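Local coordinates for 457aa long hypothetical protein (Pyrococcus horikoshii, PDB 2CSU) that is of unknown function but belongs to the succinyl-CoA ligase-like family, combining a Rossmann-type CoA-binding domain with two flavodoxin-like ligase domains, at residues R225-K230 with A448-I453; L280-A285 with A441-E446. All blocks are in the same frame, centred on the assembly; numbering follows the deposited sequence.

Interaction 1. Residues R225-K230 with A448-I453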
loop_
_atom_site.group_PDB
_atom_site.type_symbol
_atom_site.label_atom_id
_atom_site.label_comp_id
_atom_site.label_asym_id
_atom_site.label_seq_id
_atom_site.Cartn_x
_atom_site.Cartn_y
_atom_site.Cartn_z
ATOM N N ARG A 225 4.809 -8.383 31.052
ATOM C CA ARG A 225 4.594 -9.819 31.211
ATOM C C ARG A 225 4.141 -10.478 29.901
ATOM O O ARG A 225 4.715 -11.454 29.428
ATOM C CB ARG A 225 3.525 -10.015 32.289
ATOM C CG ARG A 225 4.113 -10.077 33.699
ATOM C CD ARG A 225 3.082 -10.541 34.733
ATOM N NE ARG A 225 2.099 -9.488 35.000
ATOM C CZ ARG A 225 0.895 -9.639 34.426
ATOM N NH1 ARG A 225 0.646 -10.703 33.677
ATOM N NH2 ARG A 225 -0.059 -8.725 34.634
ATOM N N VAL A 226 3.047 -9.937 29.329
ATOM C CA VAL A 226 2.507 -10.524 28.106
ATOM C C VAL A 226 3.557 -10.603 26.984
ATOM O O VAL A 226 3.634 -11.565 26.233
ATOM C CB VAL A 226 1.310 -9.689 27.647
ATOM C CG1 VAL A 226 0.687 -10.311 26.397
ATOM C CG2 VAL A 226 0.265 -9.617 28.750
ATOM N N THR A 227 4.353 -9.518 26.863
ATOM C CA THR A 227 5.329 -9.467 25.779
ATOM C C THR A 227 6.366 -10.577 25.887
ATOM O O THR A 227 7.248 -10.729 25.052
ATOM C CB THR A 227 6.024 -8.107 25.826
ATOM O OG1 THR A 227 6.766 -7.925 24.620
ATOM C CG2 THR A 227 6.993 -8.076 27.007
ATOM N N LYS A 228 6.271 -11.347 26.980
ATOM C CA LYS A 228 7.144 -12.486 27.086
ATOM C C LYS A 228 6.548 -13.718 26.382
ATOM O O LYS A 228 7.259 -14.527 25.795
ATOM C CB LYS A 228 7.456 -12.697 28.569
ATOM C CG LYS A 228 8.417 -11.596 29.056
ATOM C CD LYS A 228 8.961 -11.831 30.468
ATOM C CE LYS A 228 10.036 -10.810 30.862
ATOM N NZ LYS A 228 10.049 -10.635 32.314
ATOM N N LYS A 229 5.199 -13.826 26.423
ATOM C CA LYS A 229 4.507 -14.907 25.709
ATOM C C LYS A 229 4.330 -14.608 24.206
ATOM O O LYS A 229 4.754 -15.363 23.338
ATOM C CB LYS A 229 3.138 -15.094 26.358
ATOM C CG LYS A 229 3.254 -15.480 27.832
ATOM C CD LYS A 229 1.883 -15.635 28.485
ATOM C CE LYS A 229 1.964 -16.284 29.872
ATOM N NZ LYS A 229 0.628 -16.370 30.465
ATOM N N LYS A 230 3.634 -13.493 23.915
ATOM C CA LYS A 230 3.478 -13.083 22.523
ATOM C C LYS A 230 3.580 -11.570 22.363
ATOM O O LYS A 230 3.427 -10.808 23.309
ATOM C CB LYS A 230 2.124 -13.576 22.010
ATOM C CG LYS A 230 1.245 -14.158 23.120
ATOM C CD LYS A 230 -0.232 -14.209 22.721
ATOM C CE LYS A 230 -0.870 -15.573 23.007
ATOM N NZ LYS A 230 -2.255 -15.576 22.542
ATOM N N ALA A 448 12.283 -11.934 19.480
ATOM C CA ALA A 448 13.227 -12.955 19.916
ATOM C C ALA A 448 14.071 -12.434 21.081
ATOM O O ALA A 448 14.376 -13.138 22.030
ATOM C CB ALA A 448 14.128 -13.311 18.734
ATOM N N LYS A 449 14.479 -11.154 20.952
ATOM C CA LYS A 449 15.187 -10.513 22.056
ATOM C C LYS A 449 14.368 -10.597 23.344
ATOM O O LYS A 449 14.821 -11.058 24.381
ATOM C CB LYS A 449 15.402 -9.041 21.698
ATOM C CG LYS A 449 16.717 -8.788 20.961
ATOM C CD LYS A 449 16.663 -7.502 20.136
ATOM C CE LYS A 449 17.892 -6.611 20.347
ATOM N NZ LYS A 449 18.327 -6.067 19.062
ATOM N N ASN A 450 13.128 -10.089 23.243
ATOM C CA ASN A 450 12.250 -10.054 24.407
ATOM C C ASN A 450 12.166 -11.410 25.117
ATOM O O ASN A 450 12.416 -11.537 26.307
ATOM C CB ASN A 450 10.869 -9.599 23.941
ATOM C CG ASN A 450 10.900 -8.113 23.688
ATOM O OD1 ASN A 450 11.939 -7.464 23.780
ATOM N ND2 ASN A 450 9.715 -7.562 23.372
ATOM N N VAL A 451 11.765 -12.451 24.358
ATOM C CA VAL A 451 11.709 -13.771 24.988
ATOM C C VAL A 451 13.107 -14.282 25.348
ATOM O O VAL A 451 13.275 -15.336 25.946
ATOM C CB VAL A 451 11.024 -14.759 24.044
ATOM C CG1 VAL A 451 10.995 -16.140 24.690
ATOM C CG2 VAL A 451 9.600 -14.320 23.770
ATOM N N GLY A 452 14.115 -13.495 24.982
ATOM C CA GLY A 452 15.488 -13.860 25.285
ATOM C C GLY A 452 16.032 -14.985 24.424
ATOM O O GLY A 452 16.024 -16.151 24.830
ATOM N N ILE A 453 16.502 -14.635 23.229
ATOM C CA ILE A 453 17.068 -15.611 22.303
ATOM C C ILE A 453 18.047 -14.909 21.361
ATOM O O ILE A 453 19.237 -15.289 21.361
ATOM C CB ILE A 453 15.968 -16.303 21.452
ATOM C CG1 ILE A 453 14.898 -16.919 22.362
ATOM C CG2 ILE A 453 16.588 -17.397 20.598
ATOM C CD1 ILE A 453 13.796 -17.644 21.621
#
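V451 presses its CG2 methyl against the backbone carbonyl of K228, with CG2 only 3.1 Å from K228 O. This is the closest touch of a small contact, 177 Å² in all, where the C-terminal ends of helices 216-229 and 434-450 meet and two flavodoxin-like domains touch. The backbones come close here, K228 CA lying 5.2 Å from V451 CA. With CG1 anti to the backbone N of V451 (chi1 179°), it is the other methyl, CG2, that faces K228. Beside this pair lies the inner part of the contact, where T227 is buried and N450 partly exposed. Their side chains cross roughly at right angles, T227 OG1 standing 3.2 Å from N450 ND2. Both groups converge on the carbonyl of G269: the T227 hydroxyl hydrogen-bonds to G269 O, and the N450 amide adds a weak bond to the same atom. N450 CB also lies 4.0 Å from T227 O, a carbonyl that receives a hydrogen bond from Q447 NE2.

The touch of V451 on K228, though close, belongs to the solvent side. Both residues are exposed, and the end of the long K228 side chain leads away from helix 434-450. K229 and K230, which follow K228, turn from the contact: K229 forms a salt bridge with D199, and K230 NZ binds the carbonyls of L197, T200 and D203. The chemistry is thus that of a methyl on the K228 carbonyl and two neutral polar groups turned to the carbonyl of G269; the lysine charges take no part across the contact, and the polar ends of T227 and N450 are served by G269 O.

Interaction 2. Residues L280-A285 with A441-E446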
loop_
_atom_site.group_PDB
_atom_site.type_symbol
_atom_site.label_atom_id
_atom_site.label_comp_id
_atom_site.label_asym_id
_atom_site.label_seq_id
_atom_site.Cartn_x
_atom_site.Cartn_y
_atom_site.Cartn_z
ATOM N N LEU A 280 0.626 -3.406 10.951
ATOM C CA LEU A 280 0.091 -4.626 10.362
ATOM C C LEU A 280 1.180 -5.563 9.875
ATOM O O LEU A 280 1.090 -6.773 10.069
ATOM C CB LEU A 280 -0.815 -4.282 9.183
ATOM C CG LEU A 280 -2.095 -3.500 9.493
ATOM C CD1 LEU A 280 -2.701 -3.004 8.201
ATOM C CD2 LEU A 280 -3.072 -4.383 10.250
ATOM N N SER A 281 2.205 -5.003 9.233
ATOM C CA SER A 281 3.288 -5.812 8.698
ATOM C C SER A 281 4.058 -6.501 9.814
ATOM O O SER A 281 4.445 -7.672 9.686
ATOM C CB SER A 281 4.239 -4.951 7.863
ATOM O OG SER A 281 3.552 -4.213 6.860
HETATM N N MSE A 282 4.251 -5.779 10.914
HETATM C CA MSE A 282 5.040 -6.308 12.020
HETATM C C MSE A 282 4.268 -7.363 12.816
HETATM O O MSE A 282 4.825 -8.288 13.388
HETATM C CB MSE A 282 5.409 -5.145 12.943
HETATM C CG MSE A 282 6.571 -4.310 12.400
HETATM SE SE MSE A 282 6.809 -2.787 13.326
HETATM C CE MSE A 282 6.947 -3.515 14.965
ATOM N N ALA A 283 2.937 -7.174 12.870
ATOM C CA ALA A 283 2.121 -8.021 13.733
ATOM C C ALA A 283 1.838 -9.395 13.121
ATOM O O ALA A 283 1.800 -10.415 13.799
ATOM C CB ALA A 283 0.806 -7.288 14.005
ATOM N N ARG A 284 1.595 -9.397 11.798
ATOM C CA ARG A 284 1.170 -10.639 11.168
ATOM C C ARG A 284 2.368 -11.465 10.697
ATOM O O ARG A 284 2.241 -12.404 9.921
ATOM C CB ARG A 284 0.279 -10.288 9.976
ATOM C CG ARG A 284 1.070 -9.685 8.816
ATOM C CD ARG A 284 0.356 -9.872 7.472
ATOM N NE ARG A 284 0.689 -8.778 6.555
ATOM C CZ ARG A 284 0.948 -9.102 5.275
ATOM N NH1 ARG A 284 0.894 -10.364 4.886
ATOM N NH2 ARG A 284 1.257 -8.140 4.400
ATOM N N ALA A 285 3.555 -11.067 11.187
ATOM C CA ALA A 285 4.756 -11.820 10.850
ATOM C C ALA A 285 5.001 -12.944 11.854
ATOM O O ALA A 285 5.892 -13.772 11.706
ATOM C CB ALA A 285 5.944 -10.858 10.856
ATOM N N ALA A 441 10.556 -8.384 9.388
ATOM C CA ALA A 441 11.832 -9.003 9.731
ATOM C C ALA A 441 12.329 -8.429 11.050
ATOM O O ALA A 441 12.855 -9.151 11.904
ATOM C CB ALA A 441 12.845 -8.714 8.642
ATOM N N TYR A 442 12.166 -7.116 11.197
ATOM C CA TYR A 442 12.577 -6.408 12.405
ATOM C C TYR A 442 11.742 -6.853 13.602
ATOM O O TYR A 442 12.278 -7.092 14.679
ATOM C CB TYR A 442 12.414 -4.896 12.219
ATOM C CG TYR A 442 12.553 -4.111 13.510
ATOM C CD1 TYR A 442 13.805 -3.892 14.087
ATOM C CD2 TYR A 442 11.426 -3.623 14.175
ATOM C CE1 TYR A 442 13.935 -3.202 15.300
ATOM C CE2 TYR A 442 11.539 -2.940 15.384
ATOM C CZ TYR A 442 12.797 -2.733 15.942
ATOM O OH TYR A 442 12.914 -2.078 17.143
ATOM N N ALA A 443 10.432 -6.972 13.413
ATOM C CA ALA A 443 9.567 -7.376 14.514
ATOM C C ALA A 443 9.908 -8.770 15.028
ATOM O O ALA A 443 9.840 -9.022 16.227
ATOM C CB ALA A 443 8.096 -7.305 14.100
ATOM N N LEU A 444 10.290 -9.667 14.125
ATOM C CA LEU A 444 10.636 -11.035 14.512
ATOM C C LEU A 444 11.921 -11.092 15.350
ATOM O O LEU A 444 11.998 -11.828 16.333
ATOM C CB LEU A 444 10.772 -11.921 13.260
ATOM C CG LEU A 444 9.473 -12.507 12.660
ATOM C CD1 LEU A 444 9.679 -12.909 11.200
ATOM C CD2 LEU A 444 9.030 -13.709 13.484
ATOM N N VAL A 445 12.930 -10.315 14.968
ATOM C CA VAL A 445 14.182 -10.317 15.725
ATOM C C VAL A 445 13.976 -9.681 17.101
ATOM O O VAL A 445 14.406 -10.241 18.109
ATOM C CB VAL A 445 15.311 -9.575 14.962
ATOM C CG1 VAL A 445 16.521 -9.381 15.858
ATOM C CG2 VAL A 445 15.717 -10.378 13.753
ATOM N N GLU A 446 13.304 -8.533 17.147
ATOM C CA GLU A 446 13.058 -7.856 18.418
ATOM C C GLU A 446 12.278 -8.722 19.404
ATOM O O GLU A 446 12.574 -8.728 20.600
ATOM C CB GLU A 446 12.317 -6.539 18.197
ATOM C CG GLU A 446 13.211 -5.307 18.195
ATOM C CD GLU A 446 13.858 -5.021 19.551
ATOM O OE1 GLU A 446 14.822 -4.227 19.600
ATOM O OE2 GLU A 446 13.402 -5.579 20.569
#
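The side chains of M282, a selenomethionine, and A443 meet where helix 276-283 of one flavodoxin-like domain packs on helix 434-450 of the next, a helix-to-helix joint between the two ligase domains. The CB of A443 is directed toward helix 276-283 and lies 3.6 Å from M282 CB and 3.5 Å from M282 O. So small a residue lets the backbones approach closely, with M282 CA and A443 CA 5.3 Å apart. M282 CG runs on past the same methyl, and a bend at chi3 (54°) keeps its CE within 4.1 Å of A443 CB, so that one alanine is touched along much of the longer chain.

Three residues after M282, A285 meets L444. The branched end of the leucine lies against the A285 carbonyl oxygen, L444 CD2 being 3.6 Å from A285 O, while CD1 comes to 4.3 Å from A285 CB. All four residues are buried, and the joint is wholly apolar apart from the two backbone carbonyls.

A second shell adds to this packing: L271 of strand 271-273 touches both M282 and A443, S439 and A440 extend the helix face against M282 and A285, and M371 of strand 371-377 backs L444. Polar bonds to the second domain flank the apolar patch: the carbonyl of S281 accepts a hydrogen bond from Y431 OH, and the guanidinium of R284 makes a cation-pi contact with Y431. R284 NH1 forms a salt bridge with E424 OE2 and hydrogen-bonds to T430 O.

In the fold
The two contacts share helix 434-450, the last helix of the chain, and their centres lie about 13 Å apart. Residues 441-446 and 448-453 are separated there by a single residue, whereas their partners, 225-230 and 280-285, sit on different helices, 216-229 and 276-283. Along the chain the order is 225-230, 280-285, 441-446, 448-453, so interaction 2 falls within the span bounded by interaction 1. Both join the same two flavodoxin-like domains: interaction 2 is buried, its centre about 12 Å from the centre of the chain, and interaction 1 is partly exposed, its centre about 18 Å from that point. The terminal helix thus ties the two domains together at successive points.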